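Local structure of CAS6A (Thermus thermophilus, 4C97) at residues G136-V141 and R188-T193; H102-V107 and R125-T130; R120-R125 and L146-L151. The protein probably acts as a Cas6-family endonuclease that processes CRISPR RNA by cleaving ester bonds, as part of antiviral defence. The protein carries 1 engineered substitution. All blocks are in the same frame, centred on the assembly; numbering follows the deposited sequence.

In the fold
Contact 2 joins the two sheets; the chain then runs through the hairpin of contact 1 and into the helix of contact 3. In contact 2, Trp-104 of the N-terminal sheet meets strand 121-127 of the second sheet, where Arg-125, shared with contact 3, binds a sulfate ion with Trp-104. Contact 3 packs helix 144-158 on the same strand; its centre lies about 14 Å from that of contact 2, and Phe-126 CZ meets Val-147 CG2 at 4.0 Å. Contact 1 ties hairpin 129-139 to the loop between strands 176-186 and 194-197, its centre about 20 Å from contact 3's and 21 Å from contact 2's. Tyr-139 CD2 reaches Leu-146 CD1 at 3.6 Å.

Contact 1. Residues G136-V141 and R188-T193; sequences GVHYPV and RTEVDT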
# COMPACT_ATOMS: atom_id res chain seq x y z
N GLY A 136 -13.45 -9.82 -14.81
CA GLY A 136 -13.71 -8.57 -15.51
C GLY A 136 -14.62 -7.63 -14.77
O GLY A 136 -15.14 -6.68 -15.37
N VAL A 137 -14.83 -7.87 -13.48
CA VAL A 137 -15.50 -6.88 -12.66
C VAL A 137 -14.67 -6.63 -11.41
O VAL A 137 -13.88 -7.47 -10.98
CB VAL A 137 -16.97 -7.25 -12.31
CG1 VAL A 137 -17.72 -7.75 -13.55
CG2 VAL A 137 -17.05 -8.25 -11.17
N HIS A 138 -14.86 -5.45 -10.85
CA HIS A 138 -14.22 -5.12 -9.59
C HIS A 138 -15.11 -5.56 -8.44
O HIS A 138 -16.32 -5.43 -8.51
CB HIS A 138 -13.95 -3.63 -9.54
CG HIS A 138 -12.83 -3.20 -10.43
ND1 HIS A 138 -12.87 -2.05 -11.18
CD2 HIS A 138 -11.62 -3.77 -10.65
CE1 HIS A 138 -11.74 -1.94 -11.87
NE2 HIS A 138 -10.96 -2.96 -11.55
N TYR A 139 -14.48 -6.08 -7.39
CA TYR A 139 -15.19 -6.70 -6.25
C TYR A 139 -14.61 -6.09 -4.98
O TYR A 139 -13.38 -6.09 -4.79
CB TYR A 139 -14.94 -8.20 -6.27
CG TYR A 139 -15.54 -9.02 -5.15
CD1 TYR A 139 -16.88 -9.32 -5.12
CD2 TYR A 139 -14.74 -9.58 -4.16
CE1 TYR A 139 -17.41 -10.11 -4.12
CE2 TYR A 139 -15.28 -10.40 -3.17
CZ TYR A 139 -16.61 -10.64 -3.15
OH TYR A 139 -17.13 -11.45 -2.15
N PRO A 140 -15.49 -5.57 -4.11
CA PRO A 140 -15.02 -4.72 -3.02
C PRO A 140 -14.95 -5.41 -1.67
O PRO A 140 -14.70 -4.72 -0.70
CB PRO A 140 -16.10 -3.64 -2.98
CG PRO A 140 -17.34 -4.44 -3.19
CD PRO A 140 -16.94 -5.38 -4.32
N VAL A 141 -15.16 -6.73 -1.60
CA VAL A 141 -15.18 -7.39 -0.29
C VAL A 141 -13.78 -7.90 0.09
O VAL A 141 -13.18 -8.64 -0.65
CB VAL A 141 -16.15 -8.58 -0.27
CG1 VAL A 141 -16.23 -9.22 1.14
CG2 VAL A 141 -17.51 -8.12 -0.72
N ARG A 188 -13.97 6.77 -7.98
CA ARG A 188 -14.51 7.71 -8.95
C ARG A 188 -13.77 7.69 -10.30
O ARG A 188 -14.31 8.17 -11.29
CB ARG A 188 -14.56 9.13 -8.37
CG ARG A 188 -15.57 9.36 -7.23
CD ARG A 188 -17.05 9.35 -7.68
NE ARG A 188 -17.96 9.85 -6.64
CZ ARG A 188 -19.23 9.47 -6.48
NH1 ARG A 188 -19.77 8.56 -7.28
NH2 ARG A 188 -19.97 9.99 -5.51
N THR A 189 -12.56 7.13 -10.34
CA THR A 189 -11.84 7.00 -11.60
C THR A 189 -12.31 5.78 -12.39
O THR A 189 -11.95 5.60 -13.54
CB THR A 189 -10.32 6.84 -11.38
OG1 THR A 189 -10.10 5.68 -10.58
CG2 THR A 189 -9.76 8.05 -10.65
N GLU A 190 -13.12 4.94 -11.76
CA GLU A 190 -13.50 3.66 -12.35
C GLU A 190 -14.96 3.63 -12.72
O GLU A 190 -15.75 4.49 -12.30
CB GLU A 190 -13.20 2.52 -11.36
CG GLU A 190 -11.77 2.52 -10.90
CD GLU A 190 -10.79 2.50 -12.05
OE1 GLU A 190 -10.92 1.60 -12.91
OE2 GLU A 190 -9.94 3.42 -12.12
N VAL A 191 -15.31 2.64 -13.53
CA VAL A 191 -16.68 2.38 -13.93
C VAL A 191 -17.27 1.32 -13.00
O VAL A 191 -16.71 0.24 -12.85
CB VAL A 191 -16.75 1.83 -15.38
CG1 VAL A 191 -18.20 1.64 -15.82
CG2 VAL A 191 -16.01 2.75 -16.37
N ASP A 192 -18.41 1.66 -12.41
CA ASP A 192 -19.20 0.73 -11.60
C ASP A 192 -18.35 0.01 -10.58
O ASP A 192 -18.42 -1.21 -10.46
CB ASP A 192 -19.89 -0.34 -12.48
CG ASP A 192 -20.86 0.25 -13.48
OD1 ASP A 192 -21.51 1.27 -13.17
OD2 ASP A 192 -21.00 -0.33 -14.59
N THR A 193 -17.52 0.75 -9.85
CA THR A 193 -16.60 0.17 -8.90
C THR A 193 -16.68 0.90 -7.57
O THR A 193 -16.64 2.12 -7.53
CB THR A 193 -15.16 0.26 -9.41
OG1 THR A 193 -15.05 -0.46 -10.64
CG2 THR A 193 -14.15 -0.30 -8.41
O HOH W 1 -18.97 -4.03 -9.41
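The first torsion of His-138 (chi1 -73°) sets CG beside the backbone N, which swings the imidazole across to Thr-193. In Thr-193 it is OG1 that lies beside its own backbone N, while the methyl CG2 is anti to that nitrogen, and both branches face the histidine. ND1 gives its hydrogen to OG1 over 2.8 Å, with an N-H...O angle of 158° and the oxygen almost in the ring plane, as the direction of an imidazole N-H requires. CG2 packs beside the same side chain, 3.5 Å from His-138 CB. Threonine suits this buried place because its hydroxyl works twice: having accepted from the ring, OG1 donates to Val-191 O at 2.9 Å, approaching from above the carbonyl plane, and so braces this end of the loop.

The two segments belong to different parts of the fold. Residues 137-139 form the second strand of a beta hairpin with strand 129-134; residues 188-193 belong to the loop between strands 176-186 and 194-197. A water bridges the backbones, donating to His-138 O and to Asp-192 O, each at 3.1 Å.

Glu-190 enters at the ring edge. Its chain bends at chi2, and OE1 stops 3.8 Å from His-138 CE1, with the carboxylate turned 70° from the ring, a proximity and not a hydrogen bond. The other oxygen, OE2, receives the hydroxyl of Thr-189 (OG1 to OE2 2.7 Å) on its anti lone pair, which limits how the carboxylate can turn. Phe-131 meets the imidazole from the neighbouring strand, and Lys-230 touches both His-138 and Glu-190.

Contact 2. Residues H102-V107 and R125-T130; sequences HPWAGV and RFASPT. With SO4 (sulfate ion), chain D.
The indole of Trp-104 receives Arg-125 NH2 at its edge, near the ring plane, at 3.7 Å from CZ2. The ring and the guanidinium are turned 71° apart, so the two flat groups do not stack. Ala-127 CB comes to the same carbon, CZ2, at 3.7 Å, in an oblique apolar contact; a methyl is small enough to let the six-membered end of the indole come close to strand 121-127. The indole faces are used by partners outside the two segments: Trp-60 stacks on the ring, and Arg-237 and Arg-239 make cation-pi contacts with it.

A sulfate ion, probably from the crystallisation liquor, completes the edge. Its O1 is gripped from both segments: Trp-104 NE1 donates to it over a short 2.7 Å, though bent to 132°, and Arg-125 NH2 donates over 3.0 Å at 149°. The longer bonds to O2, from NH2 at 3.3 Å and NH1 at 3.4 Å, are weak. Arg-125 runs extended away from its strand until a bend at chi3 turns the guanidinium edge to the ion. A second conformer of this arginine exists, so its hold may be partial.

Behind Trp-104 stands a type I turn from His-102 to Ala-105, with Pro-103 at the second position, where the phi set by its ring fits. His-102 ND1 accepts the backbone N-H of Trp-104 (ND1 to N 3.1 Å), and this second-shell bond helps fix the turn from which the indole projects.

Arg-237 NH1 also binds the sulfate. An indole N-H and two arginines converging on one tetrahedral anion, between the two sheets, would suit a phosphate equally well, consistent with, but not proof of, a place where the RNA backbone could bind.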
# COMPACT_ATOMS: atom_id res chain seq x y z
N HIS A 102 5.86 11.15 9.64
CA HIS A 102 4.48 11.26 9.17
C HIS A 102 3.93 9.84 9.28
O HIS A 102 4.65 8.89 9.05
CB HIS A 102 4.45 11.74 7.72
CG HIS A 102 3.06 12.00 7.20
ND1 HIS A 102 2.24 11.00 6.76
CD2 HIS A 102 2.38 13.16 7.04
CE1 HIS A 102 1.08 11.53 6.37
NE2 HIS A 102 1.15 12.83 6.52
N PRO A 103 2.65 9.70 9.65
CA PRO A 103 2.10 8.35 9.85
C PRO A 103 2.23 7.42 8.65
O PRO A 103 2.32 6.21 8.81
CB PRO A 103 0.63 8.61 10.18
CG PRO A 103 0.63 9.96 10.79
CD PRO A 103 1.69 10.74 10.07
N TRP A 104 2.24 7.98 7.45
CA TRP A 104 2.29 7.21 6.22
C TRP A 104 3.65 7.20 5.53
O TRP A 104 3.76 6.73 4.41
CB TRP A 104 1.17 7.67 5.28
CG TRP A 104 -0.17 7.23 5.81
CD1 TRP A 104 -1.06 7.98 6.52
CD2 TRP A 104 -0.74 5.93 5.69
NE1 TRP A 104 -2.16 7.22 6.84
CE2 TRP A 104 -2.00 5.96 6.33
CE3 TRP A 104 -0.33 4.74 5.09
CZ2 TRP A 104 -2.83 4.84 6.41
CZ3 TRP A 104 -1.17 3.63 5.17
CH2 TRP A 104 -2.41 3.70 5.80
N ALA A 105 4.67 7.71 6.22
CA ALA A 105 6.04 7.69 5.71
C ALA A 105 6.83 6.57 6.41
O ALA A 105 6.65 6.34 7.60
CB ALA A 105 6.71 9.01 5.98
N GLY A 106 7.71 5.91 5.69
CA GLY A 106 8.62 4.99 6.33
C GLY A 106 9.62 4.41 5.37
O GLY A 106 9.41 4.44 4.17
N VAL A 107 10.73 3.91 5.90
CA VAL A 107 11.72 3.22 5.10
C VAL A 107 12.14 2.01 5.90
O VAL A 107 12.34 2.12 7.12
CB VAL A 107 12.96 4.07 4.81
CG1 VAL A 107 13.89 3.33 3.88
CG2 VAL A 107 12.57 5.39 4.22
N ARG A 125 -6.19 -2.00 8.58
CA ARG A 125 -7.03 -0.85 8.31
C ARG A 125 -6.90 -0.49 6.85
O ARG A 125 -5.79 -0.28 6.33
CB ARG A 125 -6.70 0.36 9.18
CG ARG A 125 -7.68 1.51 8.92
CD ARG A 125 -7.64 2.61 9.96
NE ARG A 125 -6.58 3.58 9.69
CZ ARG A 125 -6.70 4.60 8.84
NH1 ARG A 125 -7.82 4.81 8.16
NH2 ARG A 125 -5.67 5.42 8.67
N PHE A 126 -8.04 -0.44 6.19
CA PHE A 126 -8.14 -0.07 4.79
C PHE A 126 -8.52 1.39 4.78
O PHE A 126 -9.64 1.77 5.15
CB PHE A 126 -9.19 -0.94 4.09
CG PHE A 126 -8.84 -2.42 4.11
CD1 PHE A 126 -8.04 -2.96 3.12
CD2 PHE A 126 -9.26 -3.24 5.15
CE1 PHE A 126 -7.71 -4.29 3.13
CE2 PHE A 126 -8.92 -4.56 5.16
CZ PHE A 126 -8.14 -5.09 4.17
N ALA A 127 -7.55 2.21 4.39
CA ALA A 127 -7.60 3.66 4.55
C ALA A 127 -8.05 4.38 3.29
O ALA A 127 -8.34 5.58 3.32
CB ALA A 127 -6.24 4.20 5.00
N SER A 128 -8.05 3.67 2.16
CA SER A 128 -8.67 4.20 0.94
C SER A 128 -9.42 3.05 0.30
O SER A 128 -9.19 1.89 0.64
CB SER A 128 -7.61 4.77 0.01
OG SER A 128 -6.96 3.74 -0.69
N PRO A 129 -10.32 3.34 -0.63
CA PRO A 129 -11.18 2.25 -1.12
C PRO A 129 -10.38 1.11 -1.73
O PRO A 129 -9.48 1.33 -2.53
CB PRO A 129 -12.07 2.95 -2.16
CG PRO A 129 -12.12 4.38 -1.69
CD PRO A 129 -10.72 4.65 -1.19
N THR A 130 -10.70 -0.11 -1.31
CA THR A 130 -9.93 -1.30 -1.65
C THR A 130 -10.81 -2.28 -2.41
O THR A 130 -11.94 -2.58 -1.98
CB THR A 130 -9.38 -1.94 -0.37
OG1 THR A 130 -8.53 -1.00 0.33
CG2 THR A 130 -8.59 -3.18 -0.68
S SO4 D . -5.94 8.65 6.76
O1 SO4 D . -4.81 7.74 6.93
O2 SO4 D . -7.17 7.89 6.99
O3 SO4 D . -5.84 9.73 7.74
O4 SO4 D . -6.02 9.25 5.43

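Contact 3. Residues R120-R125 and L146-L151; sequences RDLALR and LVLESL. With SO4 (sulfate ion), chain D.
Leu-124 and Val-147 reach toward each other tip to tip, CD1 of the leucine meeting CG1 of the valine at 3.7 Å. Two looser contacts flank this one: Leu-124 CD1 lies 4.5 Å from Leu-151 CD1, and Leu-122 CD2 lies 4.3 Å from Leu-148 CD2. All five side chains are buried and purely aliphatic, so shape and the exclusion of water hold the pair together. Leu-124 has CG beside its backbone N (chi1 -70°) and an extended second torsion, which carries CD1 down to the helix, while Val-147 puts CG1 anti to its own N to meet it.

Backbone periodicity supplies these side chains. Alternate residues of the strand, Leu-122 and Leu-124, point to the helix; on the helix, Val-147 and Leu-151 stand one turn apart, and the backbone bond from Leu-151 N to Val-147 O, 3.0 Å long, belongs to that turn. Leu-148 starts off at an angle to the strand, but its longer chain brings the end inward. The axes of the two short segments pass 12.3 Å apart at 87°, so the helix lies across the strand, with leucine and valine side chains filling the distance.

Farther out, Leu-151 packs on Leu-218 and Ala-222 of helix 209-225, Leu-122 touches Leu-215 of the same helix, and Val-147 meets Tyr-202 and Phe-132. At the beginning of the strand, Asp-121 makes a salt bridge to Arg-178. Strands 176-186, 199-203, 121-127 and 238-241 lie side by side in the antiparallel order of a ferredoxin-like domain, as in Cas6 and other RAMP proteins.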
# COMPACT_ATOMS: atom_id res chain seq x y z
N ARG A 120 -1.16 -15.20 15.02
CA ARG A 120 -2.29 -15.76 14.28
C ARG A 120 -3.27 -14.70 13.81
O ARG A 120 -4.06 -14.95 12.91
CB ARG A 120 -3.03 -16.77 15.15
CG ARG A 120 -2.18 -17.95 15.51
CD ARG A 120 -2.95 -18.97 16.29
NE ARG A 120 -2.43 -20.31 16.02
CZ ARG A 120 -1.63 -21.00 16.82
NH1 ARG A 120 -1.25 -20.52 18.00
NH2 ARG A 120 -1.23 -22.21 16.44
N ASP A 121 -3.18 -13.51 14.40
CA ASP A 121 -4.10 -12.42 14.10
C ASP A 121 -3.43 -11.33 13.27
O ASP A 121 -2.25 -11.02 13.47
CB ASP A 121 -4.63 -11.77 15.37
CG ASP A 121 -5.45 -12.70 16.22
OD1 ASP A 121 -6.15 -13.57 15.66
OD2 ASP A 121 -5.39 -12.54 17.46
N LEU A 122 -4.18 -10.76 12.34
CA LEU A 122 -3.70 -9.60 11.60
C LEU A 122 -4.84 -8.61 11.43
O LEU A 122 -5.85 -8.91 10.77
CB LEU A 122 -3.12 -9.99 10.24
CG LEU A 122 -2.70 -8.81 9.34
CD1 LEU A 122 -1.58 -8.00 9.97
CD2 LEU A 122 -2.36 -9.28 7.97
N ALA A 123 -4.70 -7.45 12.07
CA ALA A 123 -5.70 -6.39 11.95
C ALA A 123 -5.22 -5.42 10.89
O ALA A 123 -4.15 -4.84 11.04
CB ALA A 123 -5.87 -5.67 13.26
N LEU A 124 -6.00 -5.28 9.83
CA LEU A 124 -5.69 -4.32 8.79
C LEU A 124 -6.70 -3.21 8.77
O LEU A 124 -7.91 -3.44 8.92
CB LEU A 124 -5.66 -4.98 7.41
CG LEU A 124 -4.52 -5.93 7.13
CD1 LEU A 124 -4.69 -6.52 5.75
CD2 LEU A 124 -3.18 -5.20 7.25
N ARG A 125 -6.19 -2.00 8.58
CA ARG A 125 -7.03 -0.85 8.31
C ARG A 125 -6.90 -0.49 6.85
O ARG A 125 -5.79 -0.28 6.33
CB ARG A 125 -6.70 0.36 9.18
CG ARG A 125 -7.68 1.51 8.92
CD ARG A 125 -7.64 2.61 9.96
NE ARG A 125 -6.58 3.58 9.69
CZ ARG A 125 -6.70 4.60 8.84
NH1 ARG A 125 -7.82 4.81 8.16
NH2 ARG A 125 -5.67 5.42 8.67
N LEU A 146 -8.35 -12.95 -0.99
CA LEU A 146 -8.08 -11.85 -1.92
C LEU A 146 -7.00 -10.90 -1.38
O LEU A 146 -6.04 -10.55 -2.11
CB LEU A 146 -9.36 -11.08 -2.21
CG LEU A 146 -10.42 -11.86 -3.00
CD1 LEU A 146 -11.67 -11.06 -3.19
CD2 LEU A 146 -9.88 -12.32 -4.36
N VAL A 147 -7.19 -10.46 -0.14
CA VAL A 147 -6.27 -9.55 0.53
C VAL A 147 -4.88 -10.17 0.62
O VAL A 147 -3.83 -9.57 0.19
CB VAL A 147 -6.82 -9.19 1.95
CG1 VAL A 147 -5.77 -8.45 2.79
CG2 VAL A 147 -8.07 -8.38 1.83
N LEU A 148 -4.85 -11.39 1.17
CA LEU A 148 -3.58 -12.04 1.43
C LEU A 148 -2.89 -12.48 0.14
O LEU A 148 -1.65 -12.39 0.07
CB LEU A 148 -3.73 -13.18 2.43
CG LEU A 148 -4.24 -12.70 3.79
CD1 LEU A 148 -4.33 -13.92 4.69
CD2 LEU A 148 -3.37 -11.63 4.47
N GLU A 149 -3.64 -12.93 -0.88
CA GLU A 149 -2.99 -13.26 -2.14
C GLU A 149 -2.41 -12.00 -2.77
O GLU A 149 -1.30 -12.05 -3.34
CB GLU A 149 -3.96 -13.93 -3.10
CG GLU A 149 -3.31 -14.48 -4.35
CD GLU A 149 -3.14 -13.48 -5.48
OE1 GLU A 149 -3.79 -12.40 -5.46
OE2 GLU A 149 -2.35 -13.76 -6.42
N SER A 150 -3.13 -10.88 -2.69
CA SER A 150 -2.59 -9.64 -3.23
C SER A 150 -1.27 -9.28 -2.61
O SER A 150 -0.29 -8.99 -3.31
CB SER A 150 -3.58 -8.50 -3.01
OG SER A 150 -3.08 -7.31 -3.56
N LEU A 151 -1.23 -9.31 -1.28
CA LEU A 151 0.01 -9.01 -0.56
C LEU A 151 1.12 -10.03 -0.86
O LEU A 151 2.28 -9.66 -1.13
CB LEU A 151 -0.26 -8.96 0.93
CG LEU A 151 -1.12 -7.76 1.35
CD1 LEU A 151 -1.68 -7.93 2.78
CD2 LEU A 151 -0.34 -6.44 1.20
S SO4 D . -5.94 8.65 6.76
O1 SO4 D . -4.81 7.74 6.93
O2 SO4 D . -7.17 7.89 6.99
O3 SO4 D . -5.84 9.73 7.74
O4 SO4 D . -6.02 9.25 5.43